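Local coordinates for tylactone synthase starter module and modules 1 & 2 (Streptomyces fradiae, PDB 2Z5L), which probably reduces, through its first ketoreductase domain, the beta-keto group of the growing tylosin polyketide chain and so helps set its chirality, at residues 278-283 / 308-313; 428-433 / 458-463; 416-419 / 423-426. All blocks are in the same frame, centred on the assembly; numbering follows the deposited sequence.

Interaction 1 (278-283 / 308-313)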
# COMPACT_ATOMS: atom_id res chain seq x y z
N ARG A 278 2.38 -6.18 26.06
CA ARG A 278 2.59 -4.77 26.38
C ARG A 278 1.30 -4.05 26.79
O ARG A 278 1.31 -3.25 27.73
CB ARG A 278 3.21 -4.06 25.17
CG ARG A 278 4.73 -4.29 25.06
CD ARG A 278 5.47 -3.51 26.16
NE ARG A 278 5.32 -2.05 26.04
CZ ARG A 278 5.98 -1.27 25.18
NH1 ARG A 278 6.87 -1.80 24.34
NH2 ARG A 278 5.80 0.04 25.20
N LEU A 279 0.22 -4.34 26.08
CA LEU A 279 -1.07 -3.74 26.38
C LEU A 279 -1.60 -4.21 27.72
O LEU A 279 -1.95 -3.41 28.59
CB LEU A 279 -2.06 -4.07 25.26
CG LEU A 279 -1.60 -3.43 23.94
CD1 LEU A 279 -2.67 -3.55 22.87
CD2 LEU A 279 -1.24 -1.96 24.20
N ALA A 280 -1.64 -5.53 27.89
CA ALA A 280 -2.11 -6.16 29.12
C ALA A 280 -1.32 -5.66 30.32
O ALA A 280 -1.88 -5.46 31.41
CB ALA A 280 -1.97 -7.65 29.02
N ALA A 281 -0.02 -5.46 30.11
CA ALA A 281 0.85 -4.98 31.17
C ALA A 281 0.70 -3.49 31.42
O ALA A 281 1.17 -2.99 32.44
CB ALA A 281 2.29 -5.33 30.85
N GLU A 282 0.03 -2.78 30.53
CA GLU A 282 -0.10 -1.34 30.74
C GLU A 282 -1.50 -0.80 30.95
O GLU A 282 -1.76 0.37 30.66
CB GLU A 282 0.54 -0.57 29.59
CG GLU A 282 2.02 -0.85 29.41
CD GLU A 282 2.63 -0.00 28.31
OE1 GLU A 282 3.80 -0.26 27.95
OE2 GLU A 282 1.93 0.92 27.82
N GLY A 283 -2.41 -1.62 31.45
CA GLY A 283 -3.74 -1.11 31.70
C GLY A 283 -4.89 -1.69 30.92
O GLY A 283 -6.03 -1.25 31.08
N ARG A 308 -3.17 -12.93 31.79
CA ARG A 308 -4.15 -12.69 32.85
C ARG A 308 -3.42 -12.35 34.14
O ARG A 308 -3.97 -11.72 35.03
CB ARG A 308 -5.00 -13.93 33.08
CG ARG A 308 -5.71 -14.39 31.88
CD ARG A 308 -6.49 -15.66 32.18
NE ARG A 308 -7.24 -16.04 30.98
CZ ARG A 308 -6.98 -17.11 30.24
NH1 ARG A 308 -6.00 -17.94 30.58
NH2 ARG A 308 -7.70 -17.36 29.14
N GLY A 309 -2.16 -12.76 34.22
CA GLY A 309 -1.36 -12.47 35.40
C GLY A 309 -1.13 -10.98 35.56
O GLY A 309 -0.78 -10.52 36.64
N HIS A 310 -1.32 -10.23 34.47
CA HIS A 310 -1.14 -8.78 34.52
C HIS A 310 -2.40 -8.15 35.06
O HIS A 310 -2.44 -6.94 35.28
CB HIS A 310 -0.85 -8.23 33.12
CG HIS A 310 0.54 -8.50 32.65
ND1 HIS A 310 1.65 -7.94 33.24
CD2 HIS A 310 1.01 -9.31 31.67
CE1 HIS A 310 2.74 -8.39 32.66
NE2 HIS A 310 2.38 -9.23 31.70
N GLY A 311 -3.43 -8.97 35.27
CA GLY A 311 -4.70 -8.49 35.79
C GLY A 311 -5.73 -8.41 34.68
O GLY A 311 -6.94 -8.39 34.93
N CYS A 312 -5.24 -8.39 33.45
CA CYS A 312 -6.08 -8.30 32.26
C CYS A 312 -6.88 -9.58 31.96
O CYS A 312 -6.36 -10.68 32.06
CB CYS A 312 -5.20 -7.96 31.06
SG CYS A 312 -6.14 -7.60 29.59
N GLU A 313 -8.14 -9.43 31.58
CA GLU A 313 -8.96 -10.58 31.21
C GLU A 313 -8.74 -10.98 29.75
O GLU A 313 -8.78 -10.13 28.86
CB GLU A 313 -10.45 -10.28 31.45
CG GLU A 313 -11.33 -11.52 31.47
CD GLU A 313 -12.80 -11.18 31.61
OE1 GLU A 313 -13.20 -10.68 32.68
OE2 GLU A 313 -13.56 -11.41 30.64

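Interaction 2 (428-433 / 458-463)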
# COMPACT_ATOMS: atom_id res chain seq x y z
N VAL A 428 0.11 2.49 10.27
CA VAL A 428 1.57 2.60 10.32
C VAL A 428 2.25 1.66 9.32
O VAL A 428 2.05 0.45 9.37
CB VAL A 428 2.11 2.30 11.73
CG1 VAL A 428 3.60 2.60 11.78
CG2 VAL A 428 1.37 3.12 12.77
N ALA A 429 3.04 2.24 8.42
CA ALA A 429 3.77 1.47 7.42
C ALA A 429 5.11 1.06 8.01
O ALA A 429 6.11 1.76 7.89
CB ALA A 429 3.98 2.32 6.16
N TRP A 430 5.13 -0.11 8.65
CA TRP A 430 6.32 -0.61 9.30
C TRP A 430 7.45 -0.99 8.37
O TRP A 430 7.25 -1.23 7.18
CB TRP A 430 5.97 -1.81 10.19
CG TRP A 430 5.02 -1.47 11.29
CD1 TRP A 430 3.66 -1.63 11.29
CD2 TRP A 430 5.33 -0.80 12.53
NE1 TRP A 430 3.11 -1.10 12.43
CE2 TRP A 430 4.11 -0.58 13.20
CE3 TRP A 430 6.52 -0.36 13.11
CZ2 TRP A 430 4.04 0.06 14.44
CZ3 TRP A 430 6.46 0.28 14.36
CH2 TRP A 430 5.23 0.49 15.00
N GLY A 431 8.65 -1.03 8.94
CA GLY A 431 9.84 -1.42 8.22
C GLY A 431 10.10 -2.82 8.74
O GLY A 431 9.17 -3.48 9.20
N LEU A 432 11.35 -3.27 8.68
CA LEU A 432 11.71 -4.59 9.18
C LEU A 432 11.56 -4.69 10.69
O LEU A 432 12.03 -3.81 11.42
CB LEU A 432 13.15 -4.92 8.81
CG LEU A 432 13.46 -4.99 7.31
CD1 LEU A 432 14.97 -5.18 7.09
CD2 LEU A 432 12.67 -6.13 6.72
N TRP A 433 10.92 -5.76 11.16
CA TRP A 433 10.71 -5.97 12.59
C TRP A 433 11.76 -6.82 13.28
O TRP A 433 12.02 -7.96 12.87
CB TRP A 433 9.34 -6.60 12.86
CG TRP A 433 8.27 -5.58 13.11
CD1 TRP A 433 7.76 -4.69 12.22
CD2 TRP A 433 7.59 -5.34 14.35
NE1 TRP A 433 6.81 -3.90 12.82
CE2 TRP A 433 6.68 -4.28 14.13
CE3 TRP A 433 7.66 -5.92 15.63
CZ2 TRP A 433 5.85 -3.78 15.13
CZ3 TRP A 433 6.83 -5.42 16.63
CH2 TRP A 433 5.94 -4.36 16.37
N ASP A 458 10.31 -3.72 21.01
CA ASP A 458 9.84 -2.79 22.03
C ASP A 458 9.90 -1.35 21.57
O ASP A 458 8.95 -0.57 21.77
CB ASP A 458 10.65 -2.97 23.31
CG ASP A 458 10.36 -4.31 24.00
OD1 ASP A 458 9.15 -4.57 24.29
OD2 ASP A 458 11.32 -5.08 24.24
N ALA A 459 11.01 -0.98 20.94
CA ALA A 459 11.16 0.37 20.43
C ALA A 459 10.04 0.58 19.42
O ALA A 459 9.36 1.62 19.43
CB ALA A 459 12.52 0.52 19.77
N ALA A 460 9.83 -0.41 18.55
CA ALA A 460 8.79 -0.33 17.53
C ALA A 460 7.43 -0.08 18.19
O ALA A 460 6.64 0.74 17.72
CB ALA A 460 8.77 -1.63 16.70
N VAL A 461 7.17 -0.79 19.28
CA VAL A 461 5.91 -0.61 20.01
C VAL A 461 5.82 0.81 20.58
O VAL A 461 4.74 1.41 20.58
CB VAL A 461 5.75 -1.64 21.16
CG1 VAL A 461 4.56 -1.27 22.06
CG2 VAL A 461 5.53 -3.02 20.56
N ASP A 462 6.94 1.34 21.08
CA ASP A 462 6.94 2.70 21.61
C ASP A 462 6.56 3.67 20.51
O ASP A 462 5.77 4.60 20.72
CB ASP A 462 8.32 3.10 22.15
CG ASP A 462 8.75 2.27 23.35
OD1 ASP A 462 7.87 1.83 24.14
OD2 ASP A 462 9.98 2.07 23.52
N ALA A 463 7.13 3.45 19.33
CA ALA A 463 6.87 4.29 18.17
C ALA A 463 5.38 4.25 17.85
O ALA A 463 4.78 5.26 17.45
CB ALA A 463 7.67 3.80 16.98

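Interaction 3 (416-419 / 423-426)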
# COMPACT_ATOMS: atom_id res chain seq x y z
N GLU A 416 -7.26 6.84 5.97
CA GLU A 416 -7.58 8.19 5.50
C GLU A 416 -9.09 8.38 5.37
O GLU A 416 -9.65 9.35 5.88
CB GLU A 416 -6.92 8.48 4.14
CG GLU A 416 -5.40 8.35 4.14
CD GLU A 416 -4.74 9.03 2.95
OE1 GLU A 416 -4.77 10.27 2.86
OE2 GLU A 416 -4.19 8.32 2.09
N ARG A 417 -9.75 7.45 4.68
CA ARG A 417 -11.18 7.57 4.52
C ARG A 417 -11.92 7.56 5.85
O ARG A 417 -12.93 8.26 6.01
CB ARG A 417 -11.72 6.46 3.62
CG ARG A 417 -11.24 6.56 2.18
CD ARG A 417 -12.10 5.71 1.27
NE ARG A 417 -12.16 4.32 1.72
CZ ARG A 417 -11.19 3.43 1.54
NH1 ARG A 417 -10.06 3.78 0.93
NH2 ARG A 417 -11.34 2.18 1.96
N ARG A 418 -11.43 6.78 6.81
CA ARG A 418 -12.07 6.70 8.12
C ARG A 418 -12.02 8.00 8.90
O ARG A 418 -13.04 8.51 9.36
CB ARG A 418 -11.44 5.60 8.98
CG ARG A 418 -12.01 4.21 8.76
CD ARG A 418 -11.36 3.21 9.70
NE ARG A 418 -11.71 3.45 11.11
CZ ARG A 418 -12.84 3.06 11.68
NH1 ARG A 418 -13.76 2.41 10.98
NH2 ARG A 418 -13.06 3.32 12.97
N ARG A 419 -10.81 8.53 9.06
CA ARG A 419 -10.62 9.76 9.80
C ARG A 419 -11.42 10.90 9.19
O ARG A 419 -12.21 11.53 9.88
CB ARG A 419 -9.13 10.09 9.85
CG ARG A 419 -8.34 9.13 10.73
CD ARG A 419 -8.56 9.41 12.20
NE ARG A 419 -7.83 10.61 12.60
CZ ARG A 419 -6.54 10.63 12.92
NH1 ARG A 419 -5.83 9.51 12.91
NH2 ARG A 419 -5.95 11.78 13.22
N LEU A 423 -14.26 8.94 11.93
CA LEU A 423 -14.06 7.66 12.58
C LEU A 423 -12.58 7.52 12.95
O LEU A 423 -11.70 7.92 12.19
CB LEU A 423 -14.50 6.52 11.66
CG LEU A 423 -16.01 6.44 11.39
CD1 LEU A 423 -16.29 5.63 10.12
CD2 LEU A 423 -16.70 5.80 12.58
N PRO A 424 -12.30 6.96 14.14
CA PRO A 424 -10.91 6.78 14.59
C PRO A 424 -10.18 5.79 13.68
O PRO A 424 -10.79 4.87 13.14
CB PRO A 424 -11.10 6.25 16.01
CG PRO A 424 -12.34 5.42 15.89
CD PRO A 424 -13.25 6.31 15.06
N ALA A 425 -8.88 6.01 13.51
CA ALA A 425 -8.07 5.14 12.66
C ALA A 425 -6.63 5.65 12.56
O ALA A 425 -6.40 6.85 12.49
CB ALA A 425 -8.68 5.04 11.25
N THR A 426 -5.68 4.72 12.56
CA THR A 426 -4.26 5.03 12.46
C THR A 426 -3.62 3.90 11.64
O THR A 426 -3.86 2.72 11.90
CB THR A 426 -3.59 5.06 13.85
OG1 THR A 426 -4.36 5.87 14.75
CG2 THR A 426 -2.19 5.63 13.76

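Interaction 1 (278-283 / 308-313)
The imidazole of His310 lies against Ala281, near the C-terminal end of helix 270-281. Ala281 CB sits over one face of the ring, 3.7 Å from its centroid and 20° off the ring normal. This is a CH-pi contact. The methyl is shifted toward the rim, on the side of ND1 and CE1, and is 3.6 Å from His310 CE1. The ring gets there because His310 CG points away from its own carbonyl carbon (chi1 -75°), which lays the imidazole beside the methyl of Ala281. His310 CB then meets the backbone of the preceding residue, with Ala280 O 3.4 Å from it.

The second pair is buried, unlike the first. Ala280 and Cys312 both direct their CB atoms across the gap, and Ala280 CB is 3.8 Å from Cys312 CB. The thiol is not the touching group here. The CB of the cysteine does the packing. Across the two segments the contact is therefore apolar, with one buried pair and one exposed pair next to each other.

The chain shape around His310 helps to place both side chains. Residues 308-311 form a type I turn, closed by a hydrogen bond from Gly311 N to Arg308 O. Gly311 takes a positive phi of 104° there, after which the chain leads through Cys312 into strand 313-318.

The contact thus joins the C-terminal end of helix 270-281 to the loop between helix 300-308 and strand 313-318. On the side of the sheet, Ala280 and Cys312 both touch Leu287 of strand 286-291. Strand 313-318 pairs with that strand through Glu313.

Interaction 2 (428-433 / 458-463)
The backbones stay well apart, with the closest CA atoms, those of Trp433 and Ala460, 7.7 Å from each other, so two long indole side chains bridge from the end of strand 426-430 to helix 457-470. Both reach the same small residue. Ala460 CB points at the strand side and packs between the face of the Trp433 six-membered ring and the rim of Trp430.

Trp433 takes the methyl on its face. Ala460 CB is 4.0 Å from the centroid of the six-membered ring and 15° off the normal, a CH-pi contact. Trp430 meets the same residue with its rim. Its CZ3 is 3.8 Å from Ala460 CB, and its CH2 is 3.1 Å from Ala460 O. That carbonyl oxygen lies at the ring edge, near the ring plane, where the ring hydrogens point. Trp430 CG is turned away from its carbonyl carbon (chi1 -62°), which sends the indole out toward the helix. Val461 adds a looser touch, with CG2 4.4 Å from Trp433 CH2.

The indoles also brace each other. Val428 CG1 packs on one face of Trp430, and Trp433 NE1 lies over the opposite face. In turn, Trp430 CB is at the edge of Trp433. Phe389 of the adjacent strand 386-391 also meets the Trp430 ring.

Strand 426-430 is one of the parallel central strands of a Rossmann-type fold, as in other short-chain dehydrogenases/reductases. Here the last strand residue, Trp430, and the loop that follows pack on a helix beside the sheet. Trp433 also touches Ile271 of helix 270-281, close to a glycine pattern resembling the dinucleotide-binding motif of this family.

Interaction 3 (416-419 / 423-426)
The guanidinium of Arg418 has Leu423 CB over one face, 3.7 Å above the plane and offset toward the rim. At its edge, in the plane, lie Pro424 O and Ala425 CB. Arg419 also offers its edge, and there its guanidinium meets the carbonyl of Ala425.

Arg418 holds Pro424 side-on, with two nitrogens on one oxygen. Arg418 NE is 2.6 Å from Pro424 O, and Arg418 NH2 is 2.8 Å from Pro424 O. The NH2 bond lies in the carbonyl plane, while the NE bond is tilted from it by 21°. The arginine chain runs straight at first and then bends at chi3 (67°), which turns the guanidinium so that its NE/NH2 edge faces Pro424 O. On the way, its aliphatic part packs on Ala425, whose CB is 3.6 Å from Arg418 CD. The side chains of Arg418 and Leu423 cross at about a right angle.

Arg419 uses NH1, which is 2.8 Å from Ala425 O. The bond is fairly straight, 156° at the hydrogen, and runs almost end-on to the carbonyl. Bends at chi2 and chi3 fold this side chain round the loop. The same NH1 also bonds Asp472 O, and NH2 bonds Asn471 O, so the group ties in a second loop. The backbone adds one hydrogen bond from Leu423 N to Arg418 O, 2.9 Å long, and a close approach of Arg419 CA to Leu423 O.

The contact closes the turn between helix 402-419 and strand 426-430. Its side-chain bonds run from two cationic groups to neutral carbonyl oxygens of the loop backbone, which they satisfy. Arg418 is buried; its NH1 hydrogen-bonds His374 ND1 and its guanidinium makes a cation-pi contact with Phe386. These partners probably help to offset the cost of burying its charge.

All three contacts belong to the ketoreductase half of the chain, but they differ in depth and chemistry. Interaction 2 is buried and apolar, built on aromatic rings. Interaction 1 is also apolar but lies partly at the surface, its centre about 32 Å from the centre of the chain. Interaction 3 is the polar one, partly buried and carried by arginines. Interactions 1 and 2 are linked through helices 270-281 and 457-470: Arg278 NH2 makes a salt bridge to Asp462 OD1, while Arg278 itself pairs with Glu282. Interaction 3 touches neither of the others, but strand 426-430, where it ends, leads directly into interaction 2.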